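Local coordinates for ABC transporter substrate-binding protein (Streptococcus pneumoniae, PDB 4OHN) that binds histidine in the cleft between its two lobes and probably delivers it to an ABC transporter for uptake into the cell, at residues Phe24-Lys36 / Leu177-Ala189. Sequence-based numbering, arbitrary orientation. Where two conformers were deposited one is given.
Sequences FDSTFVPMGFAQK and LIDRVYANYYLEA. With HIS (histidine), chain B; ACT (acetate ion), chain C.
Val29 and Pro30 lie against two tyrosines of helix 180-189 through CH-pi contacts. Val29 CG2 sits almost on the normal of the Tyr182 ring, 3.6 Å from its centroid. Pro30, which follows a cis peptide bond, puts CB over one face of Tyr185, 3.7 Å from that ring's centroid. In both tyrosines CG is anti to the backbone N (chi1 -177° in Tyr182, -175° in Tyr185), and one ring face is laid against the loop.

Phe28 meets both Tyr182 and Asp179 with its ring. Its ring meets Tyr182 obliquely, with the planes at 53° and CD1 of Phe28 3.5 Å from CD1 of Tyr182. The Asp179 carboxylate stands at the Phe28 ring edge, nearly perpendicular to it, with CG 3.5 Å from Phe28 CZ.

No hydrogen bond joins the two segments. Val29 O is buried and receives a CA-H...O contact from Tyr182 CA at 3.3 Å. The Tyr182 hydroxyl is hydrogen-bonded to Asn162 OD1 of helix 161-169. Within the loop, Asp25 OD1 accepts from both OG1 and N of Thr27, the latter closing an Asx turn.

The bound histidine connects both sides. Its imidazole lies over one face of Phe28, and the amino N of the ligand donates to Asp179 OD2 at 2.7 Å. This is the ligand cleft of a family 3 solute-binding protein, where the two lobes close around an amino acid.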
loop_
_atom_site.group_PDB
_atom_site.type_symbol
_atom_site.label_atom_id
_atom_site.label_comp_id
_atom_site.label_asym_id
_atom_site.label_seq_id
_atom_site.Cartn_x
_atom_site.Cartn_y
_atom_site.Cartn_z
ATOM N N PHE A 24 6.875 7.047 -1.051
ATOM C CA PHE A 24 6.201 6.099 -0.164
ATOM C C PHE A 24 5.651 6.790 1.065
ATOM O O PHE A 24 6.180 7.782 1.519
ATOM C CB PHE A 24 7.125 4.922 0.224
ATOM C CG PHE A 24 8.254 5.289 1.165
ATOM C CD1 PHE A 24 9.251 6.177 0.788
ATOM C CD2 PHE A 24 8.304 4.743 2.426
ATOM C CE1 PHE A 24 10.268 6.513 1.678
ATOM C CE2 PHE A 24 9.315 5.091 3.312
ATOM C CZ PHE A 24 10.281 5.972 2.933
ATOM N N ASP A 25 4.575 6.224 1.595
ATOM C CA ASP A 25 4.022 6.567 2.902
ATOM C C ASP A 25 4.892 5.826 3.921
ATOM O O ASP A 25 4.850 4.596 3.994
ATOM C CB ASP A 25 2.562 6.066 2.936
ATOM C CG ASP A 25 1.894 6.091 4.315
ATOM O OD1 ASP A 25 2.534 6.418 5.362
ATOM O OD2 ASP A 25 0.688 5.723 4.349
ATOM N N SER A 26 5.682 6.560 4.695
ATOM C CA SER A 26 6.655 5.944 5.590
ATOM C C SER A 26 6.065 5.379 6.870
ATOM O O SER A 26 6.811 5.010 7.768
ATOM C CB SER A 26 7.783 6.912 5.911
ATOM O OG SER A 26 7.257 7.989 6.639
ATOM N N THR A 27 4.740 5.268 6.941
ATOM C CA THR A 27 4.104 4.485 7.991
ATOM C C THR A 27 3.538 3.163 7.492
ATOM O O THR A 27 3.018 2.400 8.297
ATOM C CB THR A 27 2.951 5.246 8.668
ATOM O OG1 THR A 27 1.827 5.424 7.783
ATOM C CG2 THR A 27 3.376 6.582 9.195
ATOM N N PHE A 28 3.610 2.873 6.188
ATOM C CA PHE A 28 2.828 1.750 5.654
ATOM C C PHE A 28 3.546 0.398 5.807
ATOM O O PHE A 28 4.182 -0.111 4.887
ATOM C CB PHE A 28 2.400 2.013 4.217
ATOM C CG PHE A 28 1.289 1.088 3.761
ATOM C CD1 PHE A 28 -0.003 1.293 4.175
ATOM C CD2 PHE A 28 1.551 0.007 2.952
ATOM C CE1 PHE A 28 -1.022 0.446 3.793
ATOM C CE2 PHE A 28 0.529 -0.848 2.562
ATOM C CZ PHE A 28 -0.763 -0.626 2.992
ATOM N N VAL A 29 3.405 -0.187 6.985
ATOM C CA VAL A 29 3.970 -1.495 7.275
ATOM C C VAL A 29 3.192 -2.577 6.544
ATOM O O VAL A 29 2.003 -2.428 6.279
ATOM C CB VAL A 29 3.938 -1.832 8.784
ATOM C CG1 VAL A 29 4.771 -0.865 9.590
ATOM C CG2 VAL A 29 2.496 -1.856 9.342
ATOM N N PRO A 30 3.842 -3.694 6.205
ATOM C CA PRO A 30 5.274 -3.954 6.280
ATOM C C PRO A 30 5.973 -3.595 4.971
ATOM O O PRO A 30 7.038 -4.144 4.689
ATOM C CB PRO A 30 5.306 -5.466 6.467
ATOM C CG PRO A 30 4.197 -5.938 5.599
ATOM C CD PRO A 30 3.121 -4.853 5.650
ATOM N N MET A 31 5.397 -2.694 4.179
ATOM C CA MET A 31 5.898 -2.466 2.822
ATOM C C MET A 31 7.055 -1.484 2.795
ATOM O O MET A 31 8.078 -1.732 2.143
ATOM C CB MET A 31 4.753 -1.980 1.928
ATOM C CG MET A 31 3.489 -2.877 1.959
ATOM S SD MET A 31 3.810 -4.648 1.682
ATOM C CE MET A 31 4.201 -4.632 -0.072
ATOM N N GLY A 32 6.927 -0.359 3.467
ATOM C CA GLY A 32 7.996 0.615 3.529
ATOM C C GLY A 32 7.687 1.579 4.642
ATOM O O GLY A 32 6.656 2.244 4.605
ATOM N N PHE A 33 8.552 1.615 5.643
ATOM C CA PHE A 33 8.222 2.335 6.874
ATOM C C PHE A 33 9.462 2.727 7.649
ATOM O O PHE A 33 10.526 2.086 7.528
ATOM C CB PHE A 33 7.282 1.493 7.754
ATOM C CG PHE A 33 7.887 0.201 8.241
ATOM C CD1 PHE A 33 8.504 0.121 9.479
ATOM C CD2 PHE A 33 7.844 -0.954 7.471
ATOM C CE1 PHE A 33 9.044 -1.070 9.928
ATOM C CE2 PHE A 33 8.387 -2.142 7.912
ATOM C CZ PHE A 33 8.990 -2.203 9.140
ATOM N N ALA A 34 9.345 3.786 8.438
ATOM C CA ALA A 34 10.391 4.237 9.333
ATOM C C ALA A 34 10.445 3.318 10.531
ATOM O O ALA A 34 9.439 3.110 11.241
ATOM C CB ALA A 34 10.125 5.656 9.781
ATOM N N GLN A 35 11.636 2.772 10.773
ATOM C CA GLN A 35 11.873 1.862 11.887
ATOM C C GLN A 35 12.192 2.600 13.180
ATOM O O GLN A 35 12.146 3.828 13.239
ATOM C CB GLN A 35 13.032 0.929 11.567
ATOM C CG GLN A 35 12.838 0.070 10.357
ATOM C CD GLN A 35 13.961 -0.919 10.247
ATOM O OE1 GLN A 35 13.790 -2.095 10.558
ATOM N NE2 GLN A 35 15.125 -0.445 9.833
ATOM N N LYS A 36 12.541 1.860 14.230
ATOM C CA LYS A 36 12.759 2.449 15.522
ATOM C C LYS A 36 13.903 3.439 15.491
ATOM O O LYS A 36 13.892 4.357 16.308
ATOM C CB LYS A 36 12.973 1.375 16.614
ATOM C CG LYS A 36 14.362 0.743 16.664
ATOM C CD LYS A 36 14.548 -0.112 17.924
ATOM C CE LYS A 36 14.380 0.707 19.202
ATOM N NZ LYS A 36 15.012 0.070 20.392
ATOM N N LEU A 177 -11.384 0.842 7.913
ATOM C CA LEU A 177 -11.175 0.186 6.622
ATOM C C LEU A 177 -9.704 0.311 6.248
ATOM O O LEU A 177 -9.197 1.427 6.126
ATOM C CB LEU A 177 -12.072 0.843 5.574
ATOM C CG LEU A 177 -12.108 0.213 4.175
ATOM C CD1 LEU A 177 -12.625 -1.222 4.243
ATOM C CD2 LEU A 177 -12.970 1.053 3.246
ATOM N N ILE A 178 -9.024 -0.801 6.070
ATOM C CA ILE A 178 -7.566 -0.822 5.985
ATOM C C ILE A 178 -7.068 -2.044 5.218
ATOM O O ILE A 178 -7.726 -3.081 5.168
ATOM C CB ILE A 178 -6.968 -0.761 7.419
ATOM C CG1 ILE A 178 -5.434 -0.708 7.413
ATOM C CG2 ILE A 178 -7.473 -1.909 8.266
ATOM C CD1 ILE A 178 -4.841 -0.385 8.785
ATOM N N ASP A 179 -5.899 -1.939 4.605
ATOM C CA ASP A 179 -5.270 -3.065 3.945
ATOM C C ASP A 179 -4.983 -4.207 4.907
ATOM O O ASP A 179 -4.425 -4.000 5.980
ATOM C CB ASP A 179 -3.951 -2.614 3.294
ATOM C CG ASP A 179 -4.142 -1.457 2.372
ATOM O OD1 ASP A 179 -4.452 -0.364 2.856
ATOM O OD2 ASP A 179 -3.978 -1.654 1.156
ATOM N N ARG A 180 -5.313 -5.434 4.506
ATOM C CA ARG A 180 -5.064 -6.602 5.336
ATOM C C ARG A 180 -3.581 -6.774 5.637
ATOM O O ARG A 180 -3.214 -7.128 6.741
ATOM C CB ARG A 180 -5.651 -7.856 4.693
ATOM C CG ARG A 180 -5.744 -9.065 5.639
ATOM C CD ARG A 180 -6.598 -10.172 4.998
ATOM N NE ARG A 180 -7.234 -11.053 5.970
ATOM C CZ ARG A 180 -8.249 -11.863 5.684
ATOM N NH1 ARG A 180 -8.750 -11.892 4.460
ATOM N NH2 ARG A 180 -8.770 -12.640 6.622
ATOM N N VAL A 181 -2.699 -6.527 4.668
ATOM C CA VAL A 181 -1.275 -6.732 4.941
ATOM C C VAL A 181 -0.800 -5.818 6.049
ATOM O O VAL A 181 0.009 -6.198 6.878
ATOM C CB VAL A 181 -0.346 -6.532 3.717
ATOM C CG1 VAL A 181 -0.694 -7.519 2.613
ATOM C CG2 VAL A 181 -0.360 -5.075 3.221
ATOM N N TYR A 182 -1.310 -4.597 6.068
ATOM C CA TYR A 182 -0.929 -3.686 7.136
ATOM C C TYR A 182 -1.488 -4.162 8.472
ATOM O O TYR A 182 -0.760 -4.273 9.456
ATOM C CB TYR A 182 -1.406 -2.273 6.792
ATOM C CG TYR A 182 -1.032 -1.187 7.778
ATOM C CD1 TYR A 182 -0.280 -0.096 7.407
ATOM C CD2 TYR A 182 -1.429 -1.245 9.092
ATOM C CE1 TYR A 182 0.050 0.892 8.337
ATOM C CE2 TYR A 182 -1.101 -0.303 9.974
ATOM C CZ TYR A 182 -0.369 0.750 9.616
ATOM O OH TYR A 182 -0.074 1.701 10.600
ATOM N N ALA A 183 -2.790 -4.430 8.513
ATOM C CA ALA A 183 -3.423 -4.819 9.764
ATOM C C ALA A 183 -2.740 -6.023 10.375
ATOM O O ALA A 183 -2.431 -6.009 11.582
ATOM C CB ALA A 183 -4.907 -5.099 9.535
ATOM N N ASN A 184 -2.485 -7.057 9.579
ATOM C CA ASN A 184 -1.865 -8.290 10.098
ATOM C C ASN A 184 -0.494 -7.994 10.702
ATOM O O ASN A 184 -0.179 -8.427 11.814
ATOM C CB ASN A 184 -1.685 -9.329 8.985
ATOM C CG ASN A 184 -2.982 -10.009 8.561
ATOM O OD1 ASN A 184 -3.981 -9.974 9.266
ATOM N ND2 ASN A 184 -2.943 -10.673 7.402
ATOM N N TYR A 185 0.342 -7.250 9.987
ATOM C CA TYR A 185 1.686 -6.987 10.470
ATOM C C TYR A 185 1.672 -6.075 11.702
ATOM O O TYR A 185 2.351 -6.342 12.703
ATOM C CB TYR A 185 2.555 -6.374 9.358
ATOM C CG TYR A 185 3.988 -6.187 9.767
ATOM C CD1 TYR A 185 4.390 -5.044 10.437
ATOM C CD2 TYR A 185 4.939 -7.161 9.494
ATOM C CE1 TYR A 185 5.687 -4.865 10.847
ATOM C CE2 TYR A 185 6.239 -6.995 9.888
ATOM C CZ TYR A 185 6.618 -5.840 10.554
ATOM O OH TYR A 185 7.934 -5.670 10.941
ATOM N N TYR A 186 0.921 -4.988 11.606
ATOM C CA TYR A 186 0.850 -4.018 12.693
ATOM C C TYR A 186 0.374 -4.663 13.983
ATOM O O TYR A 186 0.969 -4.478 15.050
ATOM C CB TYR A 186 -0.108 -2.900 12.302
ATOM C CG TYR A 186 -0.396 -1.926 13.431
ATOM C CD1 TYR A 186 -1.369 -2.201 14.374
ATOM C CD2 TYR A 186 0.283 -0.738 13.532
ATOM C CE1 TYR A 186 -1.633 -1.328 15.421
ATOM C CE2 TYR A 186 0.020 0.159 14.581
ATOM C CZ TYR A 186 -0.939 -0.157 15.517
ATOM O OH TYR A 186 -1.202 0.732 16.545
ATOM N N LEU A 187 -0.718 -5.406 13.898
ATOM C CA LEU A 187 -1.309 -5.930 15.133
ATOM C C LEU A 187 -0.379 -6.935 15.784
ATOM O O LEU A 187 -0.242 -6.960 17.026
ATOM C CB LEU A 187 -2.669 -6.537 14.837
ATOM C CG LEU A 187 -3.749 -5.526 14.437
ATOM C CD1 LEU A 187 -5.001 -6.243 13.937
ATOM C CD2 LEU A 187 -4.115 -4.590 15.573
ATOM N N GLU A 188 0.292 -7.746 14.983
ATOM C CA GLU A 188 1.255 -8.695 15.528
ATOM C C GLU A 188 2.463 -7.973 16.133
ATOM O O GLU A 188 2.916 -8.315 17.227
ATOM C CB GLU A 188 1.686 -9.704 14.474
ATOM C CG GLU A 188 2.480 -10.862 15.039
ATOM C CD GLU A 188 2.586 -12.030 14.076
ATOM O OE1 GLU A 188 2.491 -11.810 12.849
ATOM O OE2 GLU A 188 2.760 -13.173 14.550
ATOM N N ALA A 189 2.967 -6.959 15.439
ATOM C CA ALA A 189 4.144 -6.235 15.905
ATOM C C ALA A 189 3.883 -5.520 17.220
ATOM O O ALA A 189 4.764 -5.421 18.065
ATOM C CB ALA A 189 4.584 -5.252 14.867
HETATM N N HIS B . -3.040 0.086 -0.673
HETATM C CA HIS B . -3.594 1.426 -0.355
HETATM C C HIS B . -3.347 2.393 -1.491
HETATM O O HIS B . -2.699 2.009 -2.491
HETATM C CB HIS B . -3.104 1.959 1.012
HETATM C CG HIS B . -1.709 2.511 1.073
HETATM N ND1 HIS B . -1.408 3.598 1.877
HETATM C CD2 HIS B . -0.530 2.104 0.542
HETATM C CE1 HIS B . -0.115 3.849 1.809
HETATM N NE2 HIS B . 0.444 2.953 1.011
HETATM O OXT HIS B . -3.825 3.541 -1.376
HETATM C C ACT C . -3.902 -0.472 18.590
HETATM O O ACT C . -4.406 -0.824 19.684
HETATM O OXT ACT C . -2.674 -0.217 18.595
HETATM C CH3 ACT C . -4.746 -0.383 17.364
#